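Side-chain contacts in 2',5'-phosphodiesterase 12 (Homo sapiens, PDB 4Z0V), which belongs to the endonuclease/exonuclease/phosphatase family and joins that alpha/beta fold to an N-terminal domain of the E-set clan: residues A[266-271]-A[310-315]; A[303-308]-A[322-327]; A[226-231]-A[315-320]; A[339-344]-A[393-398]. All coordinates share one frame; numbering follows the deposited sequence.

In the fold
All four contacts bring chain segments onto the same branched sheet, and three of them use helix 295-316. Contacts 1 and 3 are close companions: their centres are about 3 Å apart, they share D315, and their strands are neighbours. Contact 2 is centred about 9 Å from contact 1 and meets it where L266 CD1 touches F324 CE1 at 3.7 Å. Its H308 also joins contact 3, NE2 lying 2.8 Å from H228 O, a probable hydrogen bond. Contact 4 uses the shorter helix 335-342. It is centred about 9 Å from contact 2, and the backbones of F324 and F395 tie the two together, but it touches neither contact 1 nor contact 3.

Contact 1. Residues A[266-271]-A[310-315]; sequences LQVSVL and RHVSCD
V312, whose CB points toward strand 266-271, meets it through one methyl, CG1, and both valines on the other side answer with methyl groups. V270 CG2 is the closer, 3.8 Å from V312 CG1; V268 CG1 stands 4.2 Å from the same atom. With V312 CG1 anti to the backbone N (chi1 171°), this branch carries the whole apolar contact across the two segments. The side chain runs past V268 and V270 in the opposite sense to theirs. Y317 and I320 also touch V270, and H228 touches V312, so the buried valines continue into the side chains around them.

In the fold, this is a helix lying against a beta sheet of the endonuclease/exonuclease/phosphatase domain: the last turns of helix 295-316 pack on strand 265-273, which pairs antiparallel with strands 222-231 and 280-287.

Two side-chain bonds run within the helix, each between residues four apart. H311 ND1 donates to D315 OD2 at 3.2 Å with an N-H...O angle of 161°, nearly in the imidazole plane, and the carboxylate oxygen uses its anti lone pair. R310 NH1 reaches C314 SG, also at 3.2 Å, with the sulfur close to the guanidinium plane. The R310 side chain makes a cation-pi contact with F369 as well.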
loop_
_atom_site.group_PDB
_atom_site.type_symbol
_atom_site.label_atom_id
_atom_site.label_comp_id
_atom_site.label_asym_id
_atom_site.label_seq_id
_atom_site.Cartn_x
_atom_site.Cartn_y
_atom_site.Cartn_z
ATOM N N LEU A 266 6.638 5.057 11.063
ATOM C CA LEU A 266 7.508 4.290 10.176
ATOM C C LEU A 266 7.278 2.823 10.431
ATOM O O LEU A 266 7.422 2.354 11.559
ATOM C CB LEU A 266 8.981 4.639 10.461
ATOM C CG LEU A 266 10.007 3.838 9.618
ATOM C CD1 LEU A 266 9.879 4.178 8.121
ATOM C CD2 LEU A 266 11.422 4.101 10.109
ATOM N N GLN A 267 6.931 2.098 9.400
ATOM C CA GLN A 267 6.708 0.659 9.520
ATOM C C GLN A 267 7.953 -0.035 8.987
ATOM O O GLN A 267 8.468 0.333 7.919
ATOM C CB GLN A 267 5.451 0.309 8.725
ATOM C CG GLN A 267 5.115 -1.173 8.630
ATOM C CD GLN A 267 3.787 -1.336 7.912
ATOM O OE1 GLN A 267 3.618 -0.910 6.754
ATOM N NE2 GLN A 267 2.811 -1.899 8.616
ATOM N N VAL A 268 8.484 -0.991 9.739
ATOM C CA VAL A 268 9.680 -1.686 9.310
ATOM C C VAL A 268 9.435 -3.170 9.505
ATOM O O VAL A 268 9.109 -3.602 10.622
ATOM C CB VAL A 268 10.974 -1.224 10.022
ATOM C CG1 VAL A 268 12.172 -2.051 9.556
ATOM C CG2 VAL A 268 11.255 0.274 9.818
ATOM N N SER A 269 9.664 -3.929 8.445
ATOM C CA SER A 269 9.490 -5.388 8.476
ATOM C C SER A 269 10.712 -6.057 7.870
ATOM O O SER A 269 11.102 -5.709 6.752
ATOM C CB SER A 269 8.241 -5.772 7.686
ATOM O OG SER A 269 7.129 -4.958 8.036
ATOM N N VAL A 270 11.286 -7.037 8.566
ATOM C CA VAL A 270 12.431 -7.757 8.012
ATOM C C VAL A 270 11.909 -9.075 7.468
ATOM O O VAL A 270 11.311 -9.842 8.214
ATOM C CB VAL A 270 13.552 -7.949 9.054
ATOM C CG1 VAL A 270 14.644 -8.877 8.508
ATOM C CG2 VAL A 270 14.148 -6.590 9.457
ATOM N N LEU A 271 12.155 -9.334 6.169
ATOM C CA LEU A 271 11.677 -10.530 5.484
ATOM C C LEU A 271 12.804 -11.466 5.165
ATOM O O LEU A 271 13.936 -11.036 4.908
ATOM C CB LEU A 271 10.974 -10.149 4.152
ATOM C CG LEU A 271 9.859 -9.096 4.211
ATOM C CD1 LEU A 271 9.334 -8.813 2.829
ATOM C CD2 LEU A 271 8.706 -9.551 5.139
ATOM N N ARG A 310 19.129 2.027 9.697
ATOM C CA ARG A 310 20.541 1.638 9.812
ATOM C C ARG A 310 20.708 0.717 11.034
ATOM O O ARG A 310 21.374 -0.308 10.949
ATOM C CB ARG A 310 21.433 2.912 9.918
ATOM C CG ARG A 310 22.950 2.683 10.127
ATOM C CD ARG A 310 23.654 1.934 9.010
ATOM N NE ARG A 310 23.778 2.745 7.796
ATOM C CZ ARG A 310 24.108 2.268 6.601
ATOM N NH1 ARG A 310 24.341 0.970 6.436
ATOM N NH2 ARG A 310 24.174 3.076 5.555
ATOM N N HIS A 311 20.053 1.058 12.140
ATOM C CA HIS A 311 20.119 0.248 13.357
ATOM C C HIS A 311 19.544 -1.133 13.100
ATOM O O HIS A 311 20.161 -2.136 13.455
ATOM C CB HIS A 311 19.348 0.926 14.501
ATOM C CG HIS A 311 19.240 0.092 15.736
ATOM N ND1 HIS A 311 20.352 -0.232 16.484
ATOM C CD2 HIS A 311 18.143 -0.429 16.334
ATOM C CE1 HIS A 311 19.903 -0.947 17.507
ATOM N NE2 HIS A 311 18.578 -1.079 17.463
ATOM N N VAL A 312 18.332 -1.191 12.525
ATOM C CA VAL A 312 17.705 -2.484 12.270
ATOM C C VAL A 312 18.535 -3.333 11.307
ATOM O O VAL A 312 18.737 -4.530 11.557
ATOM C CB VAL A 312 16.270 -2.283 11.717
ATOM C CG1 VAL A 312 15.666 -3.604 11.224
ATOM C CG2 VAL A 312 15.375 -1.644 12.774
ATOM N N SER A 313 18.949 -2.735 10.186
ATOM C CA SER A 313 19.590 -3.475 9.112
ATOM C C SER A 313 21.062 -3.791 9.326
ATOM O O SER A 313 21.530 -4.727 8.685
ATOM C CB SER A 313 19.417 -2.764 7.767
ATOM O OG SER A 313 20.117 -1.527 7.707
ATOM N N CYS A 314 21.771 -3.058 10.184
ATOM C CA CYS A 314 23.216 -3.222 10.375
ATOM C C CYS A 314 23.630 -3.543 11.807
ATOM O O CYS A 314 24.738 -4.010 12.010
ATOM C CB CYS A 314 23.935 -1.979 9.873
ATOM S SG CYS A 314 23.821 -1.780 8.088
ATOM N N ASP A 315 22.771 -3.284 12.775
ATOM C CA ASP A 315 23.054 -3.549 14.190
ATOM C C ASP A 315 22.246 -4.749 14.661
ATOM O O ASP A 315 22.849 -5.728 15.107
ATOM C CB ASP A 315 22.768 -2.306 15.058
ATOM C CG ASP A 315 23.701 -1.121 14.872
ATOM O OD1 ASP A 315 24.747 -1.282 14.210
ATOM O OD2 ASP A 315 23.406 -0.038 15.435
#

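Contact 2. Residues A[303-308]-A[322-327]; sequences AVALAH and VIFCGD
F324 reaches from its strand toward two helix residues, A305 and L306, and its ring does all the touching. The side chain starts at CB, whose bond from CA points at the helix; a chi1 of -170° sets CG trans to the main-chain nitrogen and carries the ring outward from the strand. The second torsion, 1°, is unusual for a phenylalanine: it brings CD1 round to the CA side and turns the CD2 edge outward. CD2 then meets L306 CD2 at 4.1 Å, near the plane of the ring. One atom further along, CE2 is shared, with A305 CB at 3.9 Å and the same leucine methyl a little farther off. At the tip, CZ makes the shortest approach across the two segments, 3.8 Å to A305 CB. On the remaining flank, CE1 faces L266 of strand 265-273.

L306 crosses the ring's side chain at about a right angle. Its CB does not aim at the strand, but the branch at CG brings CD2 to the phenyl edge, while L306 CD1 packs on F339 CE2 at 3.9 Å. The contact is apolar throughout, and all three residues are buried.

F328 meets the F324 ring edge-to-face, and A284 and T286 of strand 280-287 also touch the F324 side chain. Helix 295-316 is the crossover of a beta-alpha-beta unit: it links the parallel neighbours 280-287 and 322-327 and packs here on the second of them, whose other flank pairs antiparallel with strand 387-397.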
loop_
_atom_site.group_PDB
_atom_site.type_symbol
_atom_site.label_atom_id
_atom_site.label_comp_id
_atom_site.label_asym_id
_atom_site.label_seq_id
_atom_site.Cartn_x
_atom_site.Cartn_y
_atom_site.Cartn_z
ATOM N N ALA A 303 15.789 11.820 8.640
ATOM C CA ALA A 303 17.038 11.560 9.376
ATOM C C ALA A 303 16.807 10.493 10.480
ATOM O O ALA A 303 17.633 9.583 10.640
ATOM C CB ALA A 303 17.551 12.857 9.991
ATOM N N VAL A 304 15.654 10.573 11.181
ATOM C CA VAL A 304 15.272 9.574 12.208
ATOM C C VAL A 304 15.065 8.226 11.502
ATOM O O VAL A 304 15.541 7.186 11.989
ATOM C CB VAL A 304 13.995 9.980 12.991
ATOM C CG1 VAL A 304 13.515 8.845 13.921
ATOM C CG2 VAL A 304 14.197 11.269 13.788
ATOM N N ALA A 305 14.290 8.244 10.401
ATOM C CA ALA A 305 13.970 7.002 9.666
ATOM C C ALA A 305 15.231 6.294 9.232
ATOM O O ALA A 305 15.356 5.094 9.448
ATOM C CB ALA A 305 13.089 7.298 8.443
ATOM N N LEU A 306 16.163 7.020 8.607
ATOM C CA LEU A 306 17.387 6.390 8.102
ATOM C C LEU A 306 18.273 5.862 9.236
ATOM O O LEU A 306 18.815 4.760 9.085
ATOM C CB LEU A 306 18.168 7.334 7.173
ATOM C CG LEU A 306 17.466 7.677 5.830
ATOM C CD1 LEU A 306 18.335 8.651 4.990
ATOM C CD2 LEU A 306 17.132 6.403 5.001
ATOM N N ALA A 307 18.353 6.579 10.371
ATOM C CA ALA A 307 19.123 6.120 11.542
ATOM C C ALA A 307 18.460 4.868 12.134
ATOM O O ALA A 307 19.154 3.949 12.547
ATOM C CB ALA A 307 19.222 7.218 12.597
ATOM N N HIS A 308 17.124 4.844 12.177
ATOM C CA HIS A 308 16.402 3.674 12.657
ATOM C C HIS A 308 16.635 2.470 11.722
ATOM O O HIS A 308 16.909 1.366 12.185
ATOM C CB HIS A 308 14.881 3.948 12.791
ATOM C CG HIS A 308 14.161 2.765 13.364
ATOM N ND1 HIS A 308 14.456 2.286 14.639
ATOM C CD2 HIS A 308 13.223 1.962 12.804
ATOM C CE1 HIS A 308 13.674 1.232 14.823
ATOM N NE2 HIS A 308 12.922 0.988 13.744
ATOM N N VAL A 322 18.056 -2.845 2.005
ATOM C CA VAL A 322 16.837 -2.101 2.318
ATOM C C VAL A 322 16.022 -1.708 1.100
ATOM O O VAL A 322 16.554 -1.374 0.043
ATOM C CB VAL A 322 17.270 -0.799 3.103
ATOM C CG1 VAL A 322 16.089 0.160 3.318
ATOM C CG2 VAL A 322 17.930 -1.141 4.445
ATOM N N ILE A 323 14.688 -1.730 1.279
ATOM C CA ILE A 323 13.705 -1.164 0.355
ATOM C C ILE A 323 12.960 -0.176 1.218
ATOM O O ILE A 323 12.506 -0.559 2.297
ATOM C CB ILE A 323 12.749 -2.178 -0.329
ATOM C CG1 ILE A 323 13.506 -3.119 -1.278
ATOM C CG2 ILE A 323 11.621 -1.431 -1.099
ATOM C CD1 ILE A 323 12.681 -4.351 -1.664
ATOM N N PHE A 324 12.863 1.076 0.796
ATOM C CA PHE A 324 12.138 2.078 1.581
ATOM C C PHE A 324 11.082 2.749 0.701
ATOM O O PHE A 324 11.387 3.592 -0.155
ATOM C CB PHE A 324 13.127 3.104 2.182
ATOM C CG PHE A 324 12.622 4.099 3.207
ATOM C CD1 PHE A 324 11.287 4.096 3.621
ATOM C CD2 PHE A 324 13.482 5.032 3.773
ATOM C CE1 PHE A 324 10.836 4.997 4.601
ATOM C CE2 PHE A 324 13.026 5.937 4.746
ATOM C CZ PHE A 324 11.702 5.921 5.145
ATOM N N CYS A 325 9.832 2.334 0.900
ATOM C CA CYS A 325 8.669 2.855 0.184
ATOM C C CYS A 325 8.038 3.965 0.974
ATOM O O CYS A 325 8.146 3.992 2.195
ATOM C CB CYS A 325 7.650 1.734 -0.020
ATOM S SG CYS A 325 8.208 0.402 -1.103
ATOM N N GLY A 326 7.215 4.760 0.317
ATOM C CA GLY A 326 6.430 5.711 1.090
ATOM C C GLY A 326 5.851 6.866 0.334
ATOM O O GLY A 326 6.167 7.081 -0.837
ATOM N N ASP A 327 4.922 7.548 0.995
ATOM C CA ASP A 327 4.442 8.835 0.511
ATOM C C ASP A 327 5.269 9.819 1.321
ATOM O O ASP A 327 5.050 9.980 2.522
ATOM C CB ASP A 327 2.945 8.967 0.711
ATOM C CG ASP A 327 2.424 10.333 0.333
ATOM O OD1 ASP A 327 3.256 11.249 0.082
ATOM O OD2 ASP A 327 1.191 10.504 0.321
#

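Contact 3. Residues A[226-231]-A[315-320]; sequences SQHDIS and DLYPGI
The phenol of Y317 presents its edge to strand 222-231: S226 OG and H228 NE2 both lie near its ring plane, close to CE2. The imidazole of H228 in turn meets the L316 methyl CD1 obliquely, neither over a face nor at an edge, with L316 CD1 3.5 Å from H228 ND1 and only slightly farther from CE1. Within the endonuclease/exonuclease/phosphatase fold, this contact sits at the surface, where the last residues of helix 295-316 and the turn after it pack beside the strand that pairs antiparallel with 265-273.

S226 is the polar hub. Its OG lies 2.7 Å from Y317 OH and equally 2.7 Å from H228 NE2, both hydrogen bonds in which either partner could be the donor. Serine thus links the tyrosine to the imidazole, restraining the rotation of the histidine ring through one nitrogen. The hydroxyl is placed for this by a chi1 of 59°, which sets OG between the backbone N and the carbonyl carbon. Y317 CE2 also comes to 4.0 Å from H228 NE2, while L316 runs past the H228 side chain in the opposite direction.

Around this group, R280 of strand 280-287 is touched by the Y317 side chain. Glycerol, probably from the crystallisation liquor, hydrogen-bonds to Q227, and a bound glycerol lies about 4 Å from the H228 side chain. Beyond the helix, P318 centres an inverse gamma turn, closed by a weak bond of 2.9 Å from G319 N to Y317 O.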
loop_
_atom_site.group_PDB
_atom_site.type_symbol
_atom_site.label_atom_id
_atom_site.label_comp_id
_atom_site.label_asym_id
_atom_site.label_seq_id
_atom_site.Cartn_x
_atom_site.Cartn_y
_atom_site.Cartn_z
ATOM N N SER A 226 10.777 -10.331 11.636
ATOM C CA SER A 226 10.565 -9.436 12.767
ATOM C C SER A 226 10.033 -8.082 12.319
ATOM O O SER A 226 10.063 -7.757 11.131
ATOM C CB SER A 226 11.889 -9.240 13.510
ATOM O OG SER A 226 12.854 -8.701 12.630
ATOM N N GLN A 227 9.520 -7.300 13.286
ATOM C CA GLN A 227 8.937 -5.987 12.980
ATOM C C GLN A 227 9.558 -4.941 13.890
ATOM O O GLN A 227 9.883 -5.222 15.051
ATOM C CB GLN A 227 7.414 -5.998 13.129
ATOM C CG GLN A 227 6.716 -7.005 12.197
ATOM C CD GLN A 227 5.262 -7.104 12.546
ATOM O OE1 GLN A 227 4.845 -8.019 13.257
ATOM N NE2 GLN A 227 4.464 -6.143 12.074
ATOM N N HIS A 228 9.783 -3.740 13.351
ATOM C CA HIS A 228 10.499 -2.704 14.102
ATOM C C HIS A 228 9.848 -1.329 13.866
ATOM O O HIS A 228 10.511 -0.344 13.538
ATOM C CB HIS A 228 11.976 -2.720 13.675
ATOM C CG HIS A 228 12.586 -4.095 13.719
ATOM N ND1 HIS A 228 13.166 -4.588 14.874
ATOM C CD2 HIS A 228 12.639 -5.054 12.761
ATOM C CE1 HIS A 228 13.569 -5.818 14.580
ATOM N NE2 HIS A 228 13.258 -6.146 13.330
ATOM N N ASP A 229 8.535 -1.275 14.005
ATOM C CA ASP A 229 7.817 -0.019 13.753
ATOM C C ASP A 229 8.088 1.034 14.819
ATOM O O ASP A 229 8.264 0.719 16.003
ATOM C CB ASP A 229 6.309 -0.246 13.700
ATOM C CG ASP A 229 5.807 -1.277 12.712
ATOM O OD1 ASP A 229 6.614 -1.742 11.838
ATOM O OD2 ASP A 229 4.627 -1.586 12.766
ATOM N N ILE A 230 8.084 2.294 14.407
ATOM C CA ILE A 230 8.261 3.388 15.368
ATOM C C ILE A 230 7.349 4.550 15.037
ATOM O O ILE A 230 6.907 4.694 13.895
ATOM C CB ILE A 230 9.733 3.916 15.445
ATOM C CG1 ILE A 230 10.251 4.415 14.055
ATOM C CG2 ILE A 230 10.708 2.897 16.098
ATOM C CD1 ILE A 230 11.533 5.377 14.104
ATOM N N SER A 231 7.116 5.412 16.046
ATOM C CA SER A 231 6.587 6.751 15.868
ATOM C C SER A 231 7.830 7.638 15.842
ATOM O O SER A 231 8.684 7.452 16.712
ATOM C CB SER A 231 5.648 7.137 17.007
ATOM O OG SER A 231 4.440 6.399 16.881
ATOM N N ASP A 315 22.771 -3.284 12.775
ATOM C CA ASP A 315 23.054 -3.549 14.190
ATOM C C ASP A 315 22.246 -4.749 14.661
ATOM O O ASP A 315 22.849 -5.728 15.107
ATOM C CB ASP A 315 22.768 -2.306 15.058
ATOM C CG ASP A 315 23.701 -1.121 14.872
ATOM O OD1 ASP A 315 24.747 -1.282 14.210
ATOM O OD2 ASP A 315 23.406 -0.038 15.435
ATOM N N LEU A 316 20.893 -4.702 14.544
ATOM C CA LEU A 316 20.021 -5.815 14.950
ATOM C C LEU A 316 20.295 -7.006 14.065
ATOM O O LEU A 316 20.453 -8.108 14.560
ATOM C CB LEU A 316 18.522 -5.439 14.926
ATOM C CG LEU A 316 18.076 -4.334 15.901
ATOM C CD1 LEU A 316 16.539 -4.177 15.897
ATOM C CD2 LEU A 316 18.540 -4.633 17.351
ATOM N N TYR A 317 20.375 -6.777 12.752
ATOM C CA TYR A 317 20.747 -7.800 11.770
ATOM C C TYR A 317 22.153 -7.460 11.281
ATOM O O TYR A 317 22.499 -6.280 11.207
ATOM C CB TYR A 317 19.759 -7.862 10.610
ATOM C CG TYR A 317 18.459 -8.536 10.984
ATOM C CD1 TYR A 317 18.293 -9.912 10.821
ATOM C CD2 TYR A 317 17.405 -7.804 11.527
ATOM C CE1 TYR A 317 17.093 -10.545 11.169
ATOM C CE2 TYR A 317 16.208 -8.424 11.895
ATOM C CZ TYR A 317 16.068 -9.797 11.731
ATOM O OH TYR A 317 14.877 -10.385 12.029
ATOM N N PRO A 318 22.938 -8.455 10.861
ATOM C CA PRO A 318 24.337 -8.179 10.500
ATOM C C PRO A 318 24.535 -7.749 9.035
ATOM O O PRO A 318 25.364 -8.316 8.318
ATOM C CB PRO A 318 25.024 -9.513 10.825
ATOM C CG PRO A 318 23.993 -10.521 10.460
ATOM C CD PRO A 318 22.693 -9.909 10.956
ATOM N N GLY A 319 23.838 -6.690 8.635
ATOM C CA GLY A 319 24.016 -6.064 7.334
ATOM C C GLY A 319 23.131 -6.626 6.258
ATOM O O GLY A 319 23.566 -7.458 5.457
ATOM N N ILE A 320 21.864 -6.216 6.267
ATOM C CA ILE A 320 20.913 -6.665 5.255
ATOM C C ILE A 320 20.489 -5.472 4.386
ATOM O O ILE A 320 20.480 -4.344 4.879
ATOM C CB ILE A 320 19.707 -7.377 5.893
ATOM C CG1 ILE A 320 18.957 -6.436 6.894
ATOM C CG2 ILE A 320 20.186 -8.670 6.567
ATOM C CD1 ILE A 320 17.617 -7.065 7.384
#

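Contact 4. Residues A[339-344]-A[393-398]; sequences FVINGS and YIFIDL
V340 and F395 form a CH-pi contact that joins the last turn of helix 335-342 to strand 387-397, part of the larger branched sheet in this endonuclease/exonuclease/phosphatase fold. The valine methyl CG1 stands over the middle of the phenyl face, 3.7 Å from the ring centroid and only 11° off the ring normal. It is roughly equally close to all six carbons, with CE1 and CD1 nearest. V340 and F395 approach from opposite directions, and CG1 leads because a chi1 of 174° swings it away from the valine's own N.

The opposite face of the ring is taken by the strand itself: Y393 CB lies 3.5 Å above the plane, offset toward the rim, so that the phenyl is sandwiched between a helix methyl and a strand methylene. F328 meets the same ring edge-to-face, and S373 of the adjoining strand 371-373 also touches F395. On the helix side, V340 also packs on M302 of helix 295-316 and on L371 of strand 371-373.

The helix stops at N342; G343 after it leaves helical angles with a positive phi of 86°, while its N still bonds to F339 O at 3.0 Å. I341 adds a smaller touch at the partly exposed margin: its side chain crosses that of F395 at about a right angle, and its CD1 comes to 4.0 Å from F395 CE1.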
loop_
_atom_site.group_PDB
_atom_site.type_symbol
_atom_site.label_atom_id
_atom_site.label_comp_id
_atom_site.label_asym_id
_atom_site.label_seq_id
_atom_site.Cartn_x
_atom_site.Cartn_y
_atom_site.Cartn_z
ATOM N N PHE A 339 18.937 14.967 0.299
ATOM C CA PHE A 339 19.524 14.264 1.436
ATOM C C PHE A 339 19.497 12.737 1.189
ATOM O O PHE A 339 20.519 12.079 1.318
ATOM C CB PHE A 339 18.785 14.642 2.732
ATOM C CG PHE A 339 19.195 13.851 3.966
ATOM C CD1 PHE A 339 20.521 13.821 4.388
ATOM C CD2 PHE A 339 18.252 13.129 4.693
ATOM C CE1 PHE A 339 20.892 13.103 5.533
ATOM C CE2 PHE A 339 18.623 12.407 5.831
ATOM C CZ PHE A 339 19.944 12.390 6.241
ATOM N N VAL A 340 18.354 12.199 0.712
ATOM C CA VAL A 340 18.227 10.756 0.478
ATOM C C VAL A 340 19.225 10.295 -0.585
ATOM O O VAL A 340 19.974 9.346 -0.353
ATOM C CB VAL A 340 16.771 10.348 0.093
ATOM C CG1 VAL A 340 16.694 8.863 -0.287
ATOM C CG2 VAL A 340 15.791 10.663 1.220
ATOM N N ILE A 341 19.226 10.969 -1.738
ATOM C CA ILE A 341 20.004 10.593 -2.924
ATOM C C ILE A 341 21.517 10.881 -2.790
ATOM O O ILE A 341 22.321 10.124 -3.334
ATOM C CB ILE A 341 19.382 11.352 -4.151
ATOM C CG1 ILE A 341 17.916 10.876 -4.399
ATOM C CG2 ILE A 341 20.209 11.204 -5.436
ATOM C CD1 ILE A 341 17.698 9.405 -4.528
ATOM N N ASN A 342 21.884 11.967 -2.127
ATOM C CA ASN A 342 23.296 12.398 -2.062
ATOM C C ASN A 342 23.997 12.011 -0.789
ATOM O O ASN A 342 25.229 12.014 -0.755
ATOM C CB ASN A 342 23.381 13.909 -2.262
ATOM C CG ASN A 342 22.788 14.336 -3.580
ATOM O OD1 ASN A 342 21.873 15.152 -3.616
ATOM N ND2 ASN A 342 23.204 13.705 -4.686
ATOM N N GLY A 343 23.248 11.665 0.242
ATOM C CA GLY A 343 23.865 11.254 1.491
ATOM C C GLY A 343 24.221 12.386 2.426
ATOM O O GLY A 343 24.765 12.140 3.492
ATOM N N SER A 344 23.928 13.628 2.043
ATOM C CA SER A 344 24.183 14.787 2.884
ATOM C C SER A 344 23.309 15.939 2.466
ATOM O O SER A 344 22.809 15.969 1.347
ATOM C CB SER A 344 25.654 15.217 2.823
ATOM O OG SER A 344 25.967 15.790 1.565
ATOM N N TYR A 393 7.863 7.507 -3.527
ATOM C CA TYR A 393 9.082 6.879 -4.040
ATOM C C TYR A 393 9.244 5.458 -3.557
ATOM O O TYR A 393 8.748 5.106 -2.485
ATOM C CB TYR A 393 10.328 7.669 -3.611
ATOM C CG TYR A 393 10.301 9.138 -3.985
ATOM C CD1 TYR A 393 10.742 9.566 -5.235
ATOM C CD2 TYR A 393 9.828 10.095 -3.094
ATOM C CE1 TYR A 393 10.669 10.913 -5.605
ATOM C CE2 TYR A 393 9.735 11.440 -3.454
ATOM C CZ TYR A 393 10.179 11.846 -4.704
ATOM O OH TYR A 393 10.072 13.169 -5.061
ATOM N N ILE A 394 9.961 4.645 -4.342
ATOM C CA ILE A 394 10.421 3.324 -3.913
ATOM C C ILE A 394 11.936 3.487 -3.870
ATOM O O ILE A 394 12.546 3.507 -4.932
ATOM C CB ILE A 394 9.967 2.155 -4.804
ATOM C CG1 ILE A 394 8.415 1.996 -4.761
ATOM C CG2 ILE A 394 10.671 0.838 -4.369
ATOM C CD1 ILE A 394 7.851 1.106 -5.933
ATOM N N PHE A 395 12.514 3.699 -2.702
ATOM C CA PHE A 395 13.969 3.881 -2.605
ATOM C C PHE A 395 14.621 2.532 -2.422
ATOM O O PHE A 395 14.217 1.758 -1.533
ATOM C CB PHE A 395 14.344 4.821 -1.467
ATOM C CG PHE A 395 13.963 6.267 -1.695
ATOM C CD1 PHE A 395 14.545 7.008 -2.726
ATOM C CD2 PHE A 395 13.075 6.910 -0.840
ATOM C CE1 PHE A 395 14.185 8.344 -2.937
ATOM C CE2 PHE A 395 12.751 8.262 -1.028
ATOM C CZ PHE A 395 13.321 8.972 -2.063
ATOM N N ILE A 396 15.634 2.233 -3.266
ATOM C CA ILE A 396 16.271 0.910 -3.191
ATOM C C ILE A 396 17.737 1.010 -2.856
ATOM O O ILE A 396 18.414 1.927 -3.287
ATOM C CB ILE A 396 16.072 0.077 -4.471
ATOM C CG1 ILE A 396 16.759 0.735 -5.702
ATOM C CG2 ILE A 396 14.569 -0.194 -4.731
ATOM C CD1 ILE A 396 16.933 -0.155 -6.895
ATOM N N ASP A 397 18.208 0.051 -2.080
ATOM C CA ASP A 397 19.611 -0.075 -1.691
ATOM C C ASP A 397 20.427 -0.529 -2.896
ATOM O O ASP A 397 20.357 -1.698 -3.288
ATOM C CB ASP A 397 19.700 -1.120 -0.569
ATOM C CG ASP A 397 21.057 -1.300 0.056
ATOM O OD1 ASP A 397 22.046 -0.730 -0.480
ATOM O OD2 ASP A 397 21.137 -1.994 1.090
ATOM N N LEU A 398 21.224 0.382 -3.474
ATOM C CA LEU A 398 22.065 0.055 -4.629
ATOM C C LEU A 398 23.155 -0.981 -4.325
ATOM O O LEU A 398 23.705 -1.559 -5.260
ATOM C CB LEU A 398 22.734 1.312 -5.188
ATOM C CG LEU A 398 21.798 2.263 -5.917
ATOM C CD1 LEU A 398 22.457 3.606 -6.108
ATOM C CD2 LEU A 398 21.250 1.640 -7.216
#